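PDB 5M11: immunoreactive 84kD antigen PG93 from Porphyromonas gingivalis, which serves as an essential surface component of the type-IX secretion system and binds zinc and calcium ions. Local coordinates for residues T148-V153 against M163-Q168; G167-G172 against L191-V196; Q519-L524 against T565-A570; N541-M546 against G554-A559. All coordinates share one frame; numbering follows the deposited sequence.

Contact 1: T148-V153 against M163-Q168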
loop_
_atom_site.group_PDB
_atom_site.type_symbol
_atom_site.label_atom_id
_atom_site.label_comp_id
_atom_site.label_asym_id
_atom_site.label_seq_id
_atom_site.Cartn_x
_atom_site.Cartn_y
_atom_site.Cartn_z
ATOM N N THR A 148 0.269 18.548 23.945
ATOM C CA THR A 148 -0.546 17.917 24.979
ATOM C C THR A 148 -1.786 17.365 24.321
ATOM O O THR A 148 -2.420 18.076 23.541
ATOM C CB THR A 148 -0.883 18.930 26.091
ATOM O OG1 THR A 148 0.332 19.509 26.561
ATOM C CG2 THR A 148 -1.695 18.327 27.253
ATOM N N LYS A 149 -2.151 16.110 24.636
ATOM C CA LYS A 149 -3.349 15.513 24.070
ATOM C C LYS A 149 -4.537 16.344 24.520
ATOM O O LYS A 149 -4.663 16.595 25.714
ATOM C CB LYS A 149 -3.497 14.029 24.492
ATOM C CG LYS A 149 -4.652 13.301 23.807
ATOM C CD LYS A 149 -4.785 11.870 24.231
ATOM C CE LYS A 149 -6.209 11.362 24.115
ATOM N NZ LYS A 149 -7.107 11.944 25.157
ATOM N N VAL A 150 -5.316 16.869 23.547
ATOM C CA VAL A 150 -6.567 17.620 23.713
ATOM C C VAL A 150 -7.680 16.676 23.225
ATOM O O VAL A 150 -7.790 16.399 22.037
ATOM C CB VAL A 150 -6.579 18.997 22.994
ATOM C CG1 VAL A 150 -7.985 19.605 22.983
ATOM C CG2 VAL A 150 -5.589 19.954 23.639
ATOM N N THR A 151 -8.460 16.151 24.157
ATOM C CA THR A 151 -9.532 15.187 23.961
ATOM C C THR A 151 -10.661 15.701 23.012
ATOM O O THR A 151 -11.124 14.915 22.180
ATOM C CB THR A 151 -10.032 14.802 25.347
ATOM O OG1 THR A 151 -8.944 14.153 26.015
ATOM C CG2 THR A 151 -11.253 13.906 25.322
ATOM N N ASP A 152 -11.108 16.966 23.125
ATOM C CA ASP A 152 -12.201 17.473 22.285
ATOM C C ASP A 152 -12.254 19.007 22.261
ATOM O O ASP A 152 -11.608 19.653 23.087
ATOM C CB ASP A 152 -13.561 16.924 22.783
ATOM C CG ASP A 152 -14.561 16.623 21.674
ATOM O OD1 ASP A 152 -14.567 17.353 20.654
ATOM O OD2 ASP A 152 -15.362 15.693 21.841
ATOM N N VAL A 153 -13.017 19.582 21.318
ATOM C CA VAL A 153 -13.152 21.020 21.209
ATOM C C VAL A 153 -14.620 21.386 20.826
ATOM O O VAL A 153 -15.335 20.599 20.177
ATOM C CB VAL A 153 -12.081 21.663 20.254
ATOM C CG1 VAL A 153 -12.219 21.218 18.793
ATOM C CG2 VAL A 153 -12.034 23.193 20.376
ATOM N N MET A 163 -12.361 23.638 25.587
ATOM C CA MET A 163 -11.302 22.651 25.386
ATOM C C MET A 163 -11.297 21.623 26.517
ATOM O O MET A 163 -11.341 21.992 27.696
ATOM C CB MET A 163 -9.927 23.383 25.285
ATOM C CG MET A 163 -8.676 22.533 25.516
ATOM S SD MET A 163 -7.179 23.438 24.959
ATOM C CE MET A 163 -6.587 23.996 26.483
ATOM N N LEU A 164 -11.242 20.339 26.150
ATOM C CA LEU A 164 -11.165 19.269 27.125
ATOM C C LEU A 164 -9.782 18.630 27.028
ATOM O O LEU A 164 -9.474 18.030 25.998
ATOM C CB LEU A 164 -12.294 18.258 26.882
ATOM C CG LEU A 164 -12.387 17.022 27.770
ATOM C CD1 LEU A 164 -12.782 17.368 29.217
ATOM C CD2 LEU A 164 -13.415 16.094 27.218
ATOM N N LYS A 165 -8.916 18.860 28.036
ATOM C CA LYS A 165 -7.597 18.249 28.062
ATOM C C LYS A 165 -7.329 17.749 29.465
ATOM O O LYS A 165 -7.738 18.379 30.456
ATOM C CB LYS A 165 -6.462 19.152 27.533
ATOM C CG LYS A 165 -6.016 20.317 28.414
ATOM C CD LYS A 165 -4.701 20.962 27.928
ATOM C CE LYS A 165 -4.227 22.119 28.795
ATOM N NZ LYS A 165 -3.781 21.702 30.161
ATOM N N GLU A 166 -6.700 16.560 29.540
ATOM C CA GLU A 166 -6.358 15.851 30.761
ATOM C C GLU A 166 -7.537 15.873 31.783
ATOM O O GLU A 166 -7.335 16.184 32.951
ATOM C CB GLU A 166 -5.077 16.434 31.378
ATOM C CG GLU A 166 -3.834 16.373 30.507
ATOM C CD GLU A 166 -2.722 17.321 30.927
ATOM O OE1 GLU A 166 -3.034 18.411 31.464
ATOM O OE2 GLU A 166 -1.540 17.000 30.665
ATOM N N GLY A 167 -8.747 15.552 31.341
ATOM C CA GLY A 167 -9.909 15.482 32.230
ATOM C C GLY A 167 -10.399 16.791 32.830
ATOM O O GLY A 167 -11.143 16.792 33.816
ATOM N N GLN A 168 -10.015 17.909 32.219
ATOM C CA GLN A 168 -10.419 19.226 32.652
ATOM C C GLN A 168 -11.118 19.981 31.529
ATOM O O GLN A 168 -10.685 19.932 30.374
ATOM C CB GLN A 168 -9.192 20.004 33.103
ATOM C CG GLN A 168 -8.907 19.911 34.578
ATOM C CD GLN A 168 -7.711 20.750 34.954
ATOM O OE1 GLN A 168 -6.716 20.841 34.222
ATOM N NE2 GLN A 168 -7.766 21.349 36.131
HETATM O O HOH W 1 -6.107 15.089 27.289
#
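Thr151 and Leu164 meet obliquely across two antiparallel strands, methyl against methyl: Thr151 CG2 lies 3.6 Å from Leu164 CD2. Both branches get there in the same way, Thr151 CG2 and Leu164 CG each standing opposite the backbone N of their own residue, with Leu164 chi1 at 178°. Beneath this pair the backbone is irregular. The carbonyl O of Leu164 faces the N-H groups of both Thr151 and Asp152, and both bonds are weak; the one from Thr151 N is short at 2.8 Å but sharply bent, at 121°. The return bond, from Leu164 N to Asp152 O at 3.2 Å, is nearly straight. On the face bearing Val150 and Met163 the side chains cross at about a right angle, Val150 CG1 coming 3.9 Å from Met163 CG, while Val150 CG2 reaches toward Lys165 CB. Further out, the Thr148 and Glu166 side chains cross at about a right angle, with Thr148 CG2 3.7 Å from Glu166 OE2. A water links the two segments near the turn: it donates to Lys149 O at 2.6 Å, accepts from Glu166 N, and also bonds Thr151 OG1. Asp152 turns its carboxylate away from the hairpin partner, to Arg114 on strand 112-118 in a salt bridge and to Leu199 N on strand 196-202, linking its strand to the first strands of two other sheets. Two residues, Thr151 and Asp152, set against the single Leu164 make a classic beta bulge, here in the first hairpin of a four-stranded antiparallel sheet, the blade unit of the N-terminal beta-propeller.

Contact 2: G167-G172 against L191-V196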
loop_
_atom_site.group_PDB
_atom_site.type_symbol
_atom_site.label_atom_id
_atom_site.label_comp_id
_atom_site.label_asym_id
_atom_site.label_seq_id
_atom_site.Cartn_x
_atom_site.Cartn_y
_atom_site.Cartn_z
ATOM N N GLY A 167 -8.747 15.552 31.341
ATOM C CA GLY A 167 -9.909 15.482 32.230
ATOM C C GLY A 167 -10.399 16.791 32.830
ATOM O O GLY A 167 -11.143 16.792 33.816
ATOM N N GLN A 168 -10.015 17.909 32.219
ATOM C CA GLN A 168 -10.419 19.226 32.652
ATOM C C GLN A 168 -11.118 19.981 31.529
ATOM O O GLN A 168 -10.685 19.932 30.374
ATOM C CB GLN A 168 -9.192 20.004 33.103
ATOM C CG GLN A 168 -8.907 19.911 34.578
ATOM C CD GLN A 168 -7.711 20.750 34.954
ATOM O OE1 GLN A 168 -6.716 20.841 34.222
ATOM N NE2 GLN A 168 -7.766 21.349 36.131
ATOM N N LEU A 169 -12.164 20.715 31.862
ATOM C CA LEU A 169 -12.796 21.517 30.836
ATOM C C LEU A 169 -12.324 22.984 30.982
ATOM O O LEU A 169 -12.426 23.556 32.073
ATOM C CB LEU A 169 -14.324 21.385 30.915
ATOM C CG LEU A 169 -15.112 22.024 29.787
ATOM C CD1 LEU A 169 -14.795 21.370 28.458
ATOM C CD2 LEU A 169 -16.599 21.965 30.061
ATOM N N PHE A 170 -11.767 23.573 29.896
ATOM C CA PHE A 170 -11.310 24.971 29.892
ATOM C C PHE A 170 -12.143 25.815 28.953
ATOM O O PHE A 170 -12.565 25.310 27.914
ATOM C CB PHE A 170 -9.829 25.088 29.490
ATOM C CG PHE A 170 -8.882 24.345 30.391
ATOM C CD1 PHE A 170 -8.450 24.905 31.582
ATOM C CD2 PHE A 170 -8.432 23.070 30.053
ATOM C CE1 PHE A 170 -7.575 24.210 32.418
ATOM C CE2 PHE A 170 -7.554 22.378 30.887
ATOM C CZ PHE A 170 -7.121 22.955 32.057
ATOM N N ILE A 171 -12.404 27.086 29.336
ATOM C CA ILE A 171 -13.093 28.084 28.502
ATOM C C ILE A 171 -12.123 29.243 28.250
ATOM O O ILE A 171 -11.384 29.641 29.161
ATOM C CB ILE A 171 -14.436 28.563 29.081
ATOM C CG1 ILE A 171 -15.231 29.387 28.062
ATOM C CG2 ILE A 171 -14.279 29.290 30.415
ATOM C CD1 ILE A 171 -16.753 29.093 28.082
ATOM N N GLY A 172 -12.095 29.742 27.026
ATOM C CA GLY A 172 -11.223 30.852 26.693
ATOM C C GLY A 172 -11.781 31.675 25.571
ATOM O O GLY A 172 -12.444 31.115 24.694
ATOM N N LEU A 191 -20.309 16.816 37.103
ATOM C CA LEU A 191 -20.222 15.571 36.336
ATOM C C LEU A 191 -18.780 15.063 36.378
ATOM O O LEU A 191 -17.882 15.889 36.546
ATOM C CB LEU A 191 -20.775 15.645 34.880
ATOM C CG LEU A 191 -20.197 16.614 33.862
ATOM C CD1 LEU A 191 -18.883 16.142 33.336
ATOM C CD2 LEU A 191 -21.077 16.676 32.646
ATOM N N PRO A 192 -18.510 13.734 36.250
ATOM C CA PRO A 192 -17.099 13.281 36.263
ATOM C C PRO A 192 -16.393 13.658 34.945
ATOM O O PRO A 192 -16.408 12.893 33.979
ATOM C CB PRO A 192 -17.216 11.771 36.473
ATOM C CG PRO A 192 -18.558 11.418 35.882
ATOM C CD PRO A 192 -19.449 12.598 36.083
ATOM N N MET A 193 -15.778 14.856 34.911
ATOM C CA MET A 193 -15.102 15.411 33.731
ATOM C C MET A 193 -13.955 14.516 33.234
ATOM O O MET A 193 -13.673 14.520 32.029
ATOM C CB MET A 193 -14.608 16.840 33.999
ATOM C CG MET A 193 -14.388 17.666 32.740
ATOM S SD MET A 193 -15.844 17.910 31.661
ATOM C CE MET A 193 -16.730 19.102 32.612
ATOM N N GLY A 194 -13.355 13.728 34.135
ATOM C CA GLY A 194 -12.287 12.791 33.793
ATOM C C GLY A 194 -12.753 11.586 32.983
ATOM O O GLY A 194 -11.932 10.888 32.370
ATOM N N SER A 195 -14.085 11.345 32.968
ATOM C CA SER A 195 -14.722 10.251 32.240
ATOM C C SER A 195 -15.291 10.714 30.892
ATOM O O SER A 195 -15.758 9.866 30.127
ATOM C CB SER A 195 -15.839 9.636 33.076
ATOM O OG SER A 195 -15.335 9.156 34.310
ATOM N N VAL A 196 -15.259 12.044 30.598
ATOM C CA VAL A 196 -15.835 12.597 29.368
ATOM C C VAL A 196 -14.934 12.224 28.199
ATOM O O VAL A 196 -13.753 12.574 28.211
ATOM C CB VAL A 196 -16.112 14.129 29.420
ATOM C CG1 VAL A 196 -16.686 14.633 28.095
ATOM C CG2 VAL A 196 -17.026 14.511 30.582
#
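Met193 reaches over the start of strand 168-173 and sets its thioether obliquely against Leu169. Its methyl touches two leucine atoms: Met193 CE is 3.7 Å from Leu169 CB and 3.8 Å from Leu169 CD2, with Met193 SD just behind at 3.9 Å from Leu169 CB. Nearer the backbone, Met193 CB and CG both sit 3.5 Å from Gly167 O. In the methionine CG stands opposite the backbone N (chi1 -158°), and the chain then folds at chi2 and chi3, which curls the sulfur and methyl back against Leu169. The two backbones come close where neither has a side chain, Gly167 CA and Gly194 CA being 3.9 Å apart. Gly167 has a positive phi, a conformation that glycine adopts easily. Further out, Met193 closes an inverse gamma turn centred on Pro192 and begins a short 3-10 turn, in which Ser195 N bonds Pro192 O. Leu169 is backed by Leu162, Leu187 and Phe208. With no hydrogen bond between the two segments, cohesion here rests on shape and dispersion, a flexible thioether fitted to a leucine beside a close approach of two glycines.

Contact 3: Q519-L524 against T565-A570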
loop_
_atom_site.group_PDB
_atom_site.type_symbol
_atom_site.label_atom_id
_atom_site.label_comp_id
_atom_site.label_asym_id
_atom_site.label_seq_id
_atom_site.Cartn_x
_atom_site.Cartn_y
_atom_site.Cartn_z
ATOM N N GLN A 519 26.318 -20.475 3.628
ATOM C CA GLN A 519 26.944 -19.197 3.267
ATOM C C GLN A 519 27.684 -19.321 1.931
ATOM O O GLN A 519 28.432 -20.285 1.706
ATOM C CB GLN A 519 27.890 -18.685 4.376
ATOM C CG GLN A 519 28.417 -17.252 4.175
ATOM C CD GLN A 519 27.420 -16.135 4.428
ATOM O OE1 GLN A 519 27.570 -15.027 3.906
ATOM N NE2 GLN A 519 26.399 -16.368 5.253
ATOM N N PHE A 520 27.452 -18.333 1.050
ATOM C CA PHE A 520 28.065 -18.211 -0.276
ATOM C C PHE A 520 29.447 -17.552 -0.178
ATOM O O PHE A 520 29.753 -16.900 0.824
ATOM C CB PHE A 520 27.158 -17.396 -1.229
ATOM C CG PHE A 520 26.008 -18.161 -1.841
ATOM C CD1 PHE A 520 26.151 -18.797 -3.067
ATOM C CD2 PHE A 520 24.779 -18.232 -1.200
ATOM C CE1 PHE A 520 25.084 -19.498 -3.634
ATOM C CE2 PHE A 520 23.715 -18.931 -1.770
ATOM C CZ PHE A 520 23.872 -19.548 -2.985
ATOM N N VAL A 521 30.264 -17.717 -1.230
ATOM C CA VAL A 521 31.616 -17.177 -1.312
ATOM C C VAL A 521 31.819 -16.344 -2.580
ATOM O O VAL A 521 31.072 -16.494 -3.545
ATOM C CB VAL A 521 32.699 -18.292 -1.228
ATOM C CG1 VAL A 521 32.740 -18.927 0.159
ATOM C CG2 VAL A 521 32.520 -19.350 -2.323
ATOM N N ASN A 522 32.854 -15.491 -2.582
ATOM C CA ASN A 522 33.251 -14.727 -3.761
ATOM C C ASN A 522 34.340 -15.537 -4.522
ATOM O O ASN A 522 34.642 -16.677 -4.134
ATOM C CB ASN A 522 33.748 -13.331 -3.363
ATOM C CG ASN A 522 35.089 -13.279 -2.656
ATOM O OD1 ASN A 522 35.483 -14.190 -1.915
ATOM N ND2 ASN A 522 35.816 -12.188 -2.851
ATOM N N ARG A 523 34.939 -14.943 -5.583
ATOM C CA ARG A 523 35.994 -15.567 -6.399
ATOM C C ARG A 523 37.207 -15.921 -5.564
ATOM O O ARG A 523 37.879 -16.905 -5.863
ATOM C CB ARG A 523 36.435 -14.646 -7.565
ATOM C CG ARG A 523 35.345 -14.330 -8.613
ATOM C CD ARG A 523 35.064 -15.444 -9.629
ATOM N NE ARG A 523 36.130 -15.615 -10.625
ATOM C CZ ARG A 523 36.013 -16.342 -11.733
ATOM N NH1 ARG A 523 34.875 -16.966 -12.011
ATOM N NH2 ARG A 523 37.031 -16.444 -12.576
ATOM N N LEU A 524 37.472 -15.134 -4.507
ATOM C CA LEU A 524 38.631 -15.320 -3.633
ATOM C C LEU A 524 38.377 -16.272 -2.464
ATOM O O LEU A 524 39.265 -16.454 -1.628
ATOM C CB LEU A 524 39.120 -13.969 -3.114
ATOM C CG LEU A 524 39.438 -12.955 -4.192
ATOM C CD1 LEU A 524 39.567 -11.583 -3.606
ATOM C CD2 LEU A 524 40.661 -13.378 -5.019
ATOM N N THR A 565 32.412 -29.161 -8.552
ATOM C CA THR A 565 33.354 -29.639 -7.536
ATOM C C THR A 565 33.865 -28.487 -6.620
ATOM O O THR A 565 35.010 -28.558 -6.151
ATOM C CB THR A 565 34.532 -30.364 -8.207
ATOM O OG1 THR A 565 34.728 -29.843 -9.516
ATOM C CG2 THR A 565 34.334 -31.863 -8.277
ATOM N N SER A 566 33.010 -27.458 -6.335
ATOM C CA SER A 566 33.366 -26.318 -5.471
ATOM C C SER A 566 32.110 -25.609 -4.884
ATOM O O SER A 566 30.997 -25.857 -5.356
ATOM C CB SER A 566 34.225 -25.319 -6.245
ATOM O OG SER A 566 34.753 -24.316 -5.394
ATOM N N THR A 567 32.283 -24.749 -3.843
ATOM C CA THR A 567 31.158 -24.000 -3.243
ATOM C C THR A 567 30.777 -22.887 -4.224
ATOM O O THR A 567 31.674 -22.172 -4.671
ATOM C CB THR A 567 31.494 -23.461 -1.826
ATOM O OG1 THR A 567 31.972 -24.532 -1.004
ATOM C CG2 THR A 567 30.295 -22.764 -1.144
ATOM N N PRO A 568 29.486 -22.740 -4.601
ATOM C CA PRO A 568 29.121 -21.724 -5.607
ATOM C C PRO A 568 29.649 -20.327 -5.314
ATOM O O PRO A 568 29.621 -19.864 -4.167
ATOM C CB PRO A 568 27.583 -21.736 -5.613
ATOM C CG PRO A 568 27.169 -22.593 -4.442
ATOM C CD PRO A 568 28.309 -23.537 -4.206
ATOM N N ILE A 569 30.163 -19.682 -6.375
ATOM C CA ILE A 569 30.698 -18.329 -6.350
ATOM C C ILE A 569 29.569 -17.337 -6.692
ATOM O O ILE A 569 28.889 -17.465 -7.722
ATOM C CB ILE A 569 31.929 -18.170 -7.284
ATOM C CG1 ILE A 569 33.053 -19.162 -6.906
ATOM C CG2 ILE A 569 32.440 -16.719 -7.291
ATOM C CD1 ILE A 569 33.878 -19.694 -8.074
ATOM N N ALA A 570 29.380 -16.361 -5.772
ATOM C CA ALA A 570 28.456 -15.226 -5.827
ATOM C C ALA A 570 29.227 -13.989 -6.199
ATOM O O ALA A 570 30.313 -13.758 -5.664
ATOM C CB ALA A 570 27.779 -15.030 -4.481
#
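Phe520 turns its ring to Pro568 through chi1 -80° and chi2 -92°, the first placing CG opposite its own carbonyl carbon and the second standing the ring across the CA-CB-CG plane. The ring and the proline then cross at about a right angle, with Phe520 CE1 3.8 Å from Pro568 CG. The carbonyl O of Pro568 lies at the ring's edge, near its plane and 3.8 Å from Phe520 CD1. In Ile569, CG2 stands opposite the backbone N, and that methyl sits against the Asn522-Arg523 peptide, 3.5 Å from Arg523 N. Arg523 brings its CD obliquely to the same methyl at 3.7 Å. Val521 sends CG2 to the carbonyl oxygens of Thr567 and Pro568, closer to the latter at 3.5 Å. Amid these contacts runs the one hydrogen bond between the segments, from Ala570 N to Val521 O, 2.8 Å long and almost linear at 175°, arriving nearly head-on to the carbonyl. Ile569 CA lies 3.4 Å from the same Val521 O, which takes one hydrogen bond and a weaker CH...O contact from the adjoining residue. Asn522 uses OD1 within its own loop, on Ala526 N, and Gln519 is tied by its amide to Gly529 and His530. Ile528 backs both Phe520 and Ala570. The chemistry is thus of a single straight backbone bond flanked by hydrocarbon: the bond fixes Val521 opposite Ile569, while Phe520 against Pro568 and Ala570, with Ile569 CG2 against Arg523 CD, supplies the apolar part of a junction between two loops lacking regular strand pairing here.

Contact 4: N541-M546 against G554-A559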
loop_
_atom_site.group_PDB
_atom_site.type_symbol
_atom_site.label_atom_id
_atom_site.label_comp_id
_atom_site.label_asym_id
_atom_site.label_seq_id
_atom_site.Cartn_x
_atom_site.Cartn_y
_atom_site.Cartn_z
ATOM N N ASN A 541 20.690 -15.175 -18.578
ATOM C CA ASN A 541 22.072 -15.685 -18.636
ATOM C C ASN A 541 22.298 -16.892 -17.673
ATOM O O ASN A 541 23.447 -17.186 -17.297
ATOM C CB ASN A 541 23.071 -14.558 -18.311
ATOM C CG ASN A 541 23.115 -13.426 -19.304
ATOM O OD1 ASN A 541 22.931 -13.613 -20.514
ATOM N ND2 ASN A 541 23.424 -12.226 -18.814
ATOM N N GLY A 542 21.202 -17.563 -17.298
ATOM C CA GLY A 542 21.203 -18.704 -16.389
ATOM C C GLY A 542 21.789 -18.431 -15.015
ATOM O O GLY A 542 22.305 -19.356 -14.373
ATOM N N SER A 543 21.722 -17.138 -14.564
ATOM C CA SER A 543 22.220 -16.636 -13.274
ATOM C C SER A 543 21.103 -16.522 -12.237
ATOM O O SER A 543 19.988 -16.107 -12.590
ATOM C CB SER A 543 22.869 -15.267 -13.438
ATOM O OG SER A 543 23.800 -15.221 -14.501
ATOM N N VAL A 544 21.387 -16.875 -10.957
ATOM C CA VAL A 544 20.370 -16.733 -9.922
ATOM C C VAL A 544 20.769 -15.555 -9.055
ATOM O O VAL A 544 21.651 -15.661 -8.212
ATOM C CB VAL A 544 19.999 -18.005 -9.121
ATOM C CG1 VAL A 544 19.087 -17.666 -7.945
ATOM C CG2 VAL A 544 19.293 -19.002 -10.024
ATOM N N TRP A 545 20.144 -14.412 -9.323
ATOM C CA TRP A 545 20.383 -13.190 -8.596
ATOM C C TRP A 545 19.616 -13.267 -7.317
ATOM O O TRP A 545 18.407 -13.513 -7.346
ATOM C CB TRP A 545 19.969 -11.970 -9.431
ATOM C CG TRP A 545 20.870 -11.756 -10.599
ATOM C CD1 TRP A 545 20.715 -12.266 -11.855
ATOM C CD2 TRP A 545 22.152 -11.115 -10.577
ATOM N NE1 TRP A 545 21.805 -11.937 -12.636
ATOM C CE2 TRP A 545 22.704 -11.235 -11.874
ATOM C CE3 TRP A 545 22.860 -10.385 -9.605
ATOM C CZ2 TRP A 545 23.919 -10.646 -12.228
ATOM C CZ3 TRP A 545 24.086 -9.836 -9.947
ATOM C CH2 TRP A 545 24.594 -9.953 -11.249
ATOM N N MET A 546 20.313 -13.124 -6.183
ATOM C CA MET A 546 19.629 -13.153 -4.895
ATOM C C MET A 546 19.889 -11.884 -4.109
ATOM O O MET A 546 20.954 -11.270 -4.228
ATOM C CB MET A 546 19.929 -14.401 -4.053
ATOM C CG MET A 546 21.352 -14.801 -4.002
ATOM S SD MET A 546 21.367 -16.565 -3.659
ATOM C CE MET A 546 21.748 -17.173 -5.240
ATOM N N GLY A 554 24.768 -12.270 -7.549
ATOM C CA GLY A 554 24.377 -13.355 -8.444
ATOM C C GLY A 554 25.374 -14.477 -8.691
ATOM O O GLY A 554 26.592 -14.252 -8.822
ATOM N N VAL A 555 24.833 -15.709 -8.784
ATOM C CA VAL A 555 25.587 -16.921 -9.079
ATOM C C VAL A 555 25.456 -17.174 -10.580
ATOM O O VAL A 555 24.342 -17.366 -11.068
ATOM C CB VAL A 555 25.128 -18.146 -8.232
ATOM C CG1 VAL A 555 26.006 -19.368 -8.508
ATOM C CG2 VAL A 555 25.124 -17.820 -6.746
ATOM N N TYR A 556 26.580 -17.160 -11.312
ATOM C CA TYR A 556 26.562 -17.438 -12.747
ATOM C C TYR A 556 26.448 -18.980 -12.961
ATOM O O TYR A 556 26.748 -19.755 -12.039
ATOM C CB TYR A 556 27.800 -16.815 -13.413
ATOM C CG TYR A 556 27.637 -15.331 -13.668
ATOM C CD1 TYR A 556 27.640 -14.821 -14.964
ATOM C CD2 TYR A 556 27.420 -14.439 -12.616
ATOM C CE1 TYR A 556 27.459 -13.455 -15.207
ATOM C CE2 TYR A 556 27.224 -13.076 -12.848
ATOM C CZ TYR A 556 27.242 -12.589 -14.144
ATOM O OH TYR A 556 27.037 -11.250 -14.368
ATOM N N ASN A 557 25.939 -19.406 -14.147
ATOM C CA ASN A 557 25.730 -20.819 -14.538
ATOM C C ASN A 557 25.181 -21.613 -13.329
ATOM O O ASN A 557 25.846 -22.516 -12.793
ATOM C CB ASN A 557 27.025 -21.445 -15.125
ATOM C CG ASN A 557 26.965 -22.947 -15.365
ATOM O OD1 ASN A 557 25.923 -23.518 -15.741
ATOM N ND2 ASN A 557 28.066 -23.633 -15.068
ATOM N N ALA A 558 23.977 -21.205 -12.870
ATOM C CA ALA A 558 23.295 -21.761 -11.699
ATOM C C ALA A 558 22.913 -23.246 -11.880
ATOM O O ALA A 558 22.897 -23.989 -10.899
ATOM C CB ALA A 558 22.072 -20.932 -11.382
ATOM N N ALA A 559 22.652 -23.670 -13.134
ATOM C CA ALA A 559 22.292 -25.035 -13.536
ATOM C C ALA A 559 23.390 -26.102 -13.187
ATOM O O ALA A 559 23.071 -27.287 -12.980
ATOM C CB ALA A 559 22.006 -25.060 -15.029
#
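Trp545 lays one ring face over Gly554, and this CH-pi contact is the main aromatic one: Gly554 CA is 3.9 Å from the centroid of the six-membered ring. Chi1 of -69°, with CG opposite the carbonyl carbon, puts the indole over Gly554 CA. Tyr556 OH comes to the indole edge, 3.8 Å from Trp545 CZ2, the two side chains crossing at a slant. Over one face of the Tyr556 ring, above its centre, sits Ser543 OG. The indole N-H is held by Asp539, whose carboxylate also takes Ser543 N. Among backbone bonds, Val544 and Val555 pair in both directions, Val544 N to Val555 O at 3.0 Å and Val555 N to Val544 O at 3.2 Å. Beyond the strand, Ala558 N gives a straight bond of 2.9 Å to Gly542 O. Apolar contacts lie on the other face: Val544 CG2 meets Ala558 CB at 3.6 Å, and Met546 CE meets Val555 CG2 at 3.8 Å, against Trp482 of an adjacent sheet. The antiparallel hairpin of strands 544-548 and 551-555, with the loop residues at its open end, carries these contacts, one face packed on the neighbouring sheet as blades pack in a beta-propeller.

How the contacts relate
The four contacts form two pairs far apart in space. Contacts 1 and 2 share Gly167 and Gln168, with centres about 8 Å apart, and strands 160-165 and 168-173 are neighbours in one sheet; Leu164 CD2 also packs on Val196 O across the two. Contact 4 is nested within the loop that contact 3 closes, their centres about 12 Å apart, and Phe520 bridges them by resting on Val555 and Met546. The pairs lie on opposite sides of the chain's centre, contacts 1 and 3 about 63 Å apart between centres. Contacts 1 and 2 are away from the known metal sites, whereas the side chains of Pro568 and Trp545 are each about 12 Å from a bound zinc ion.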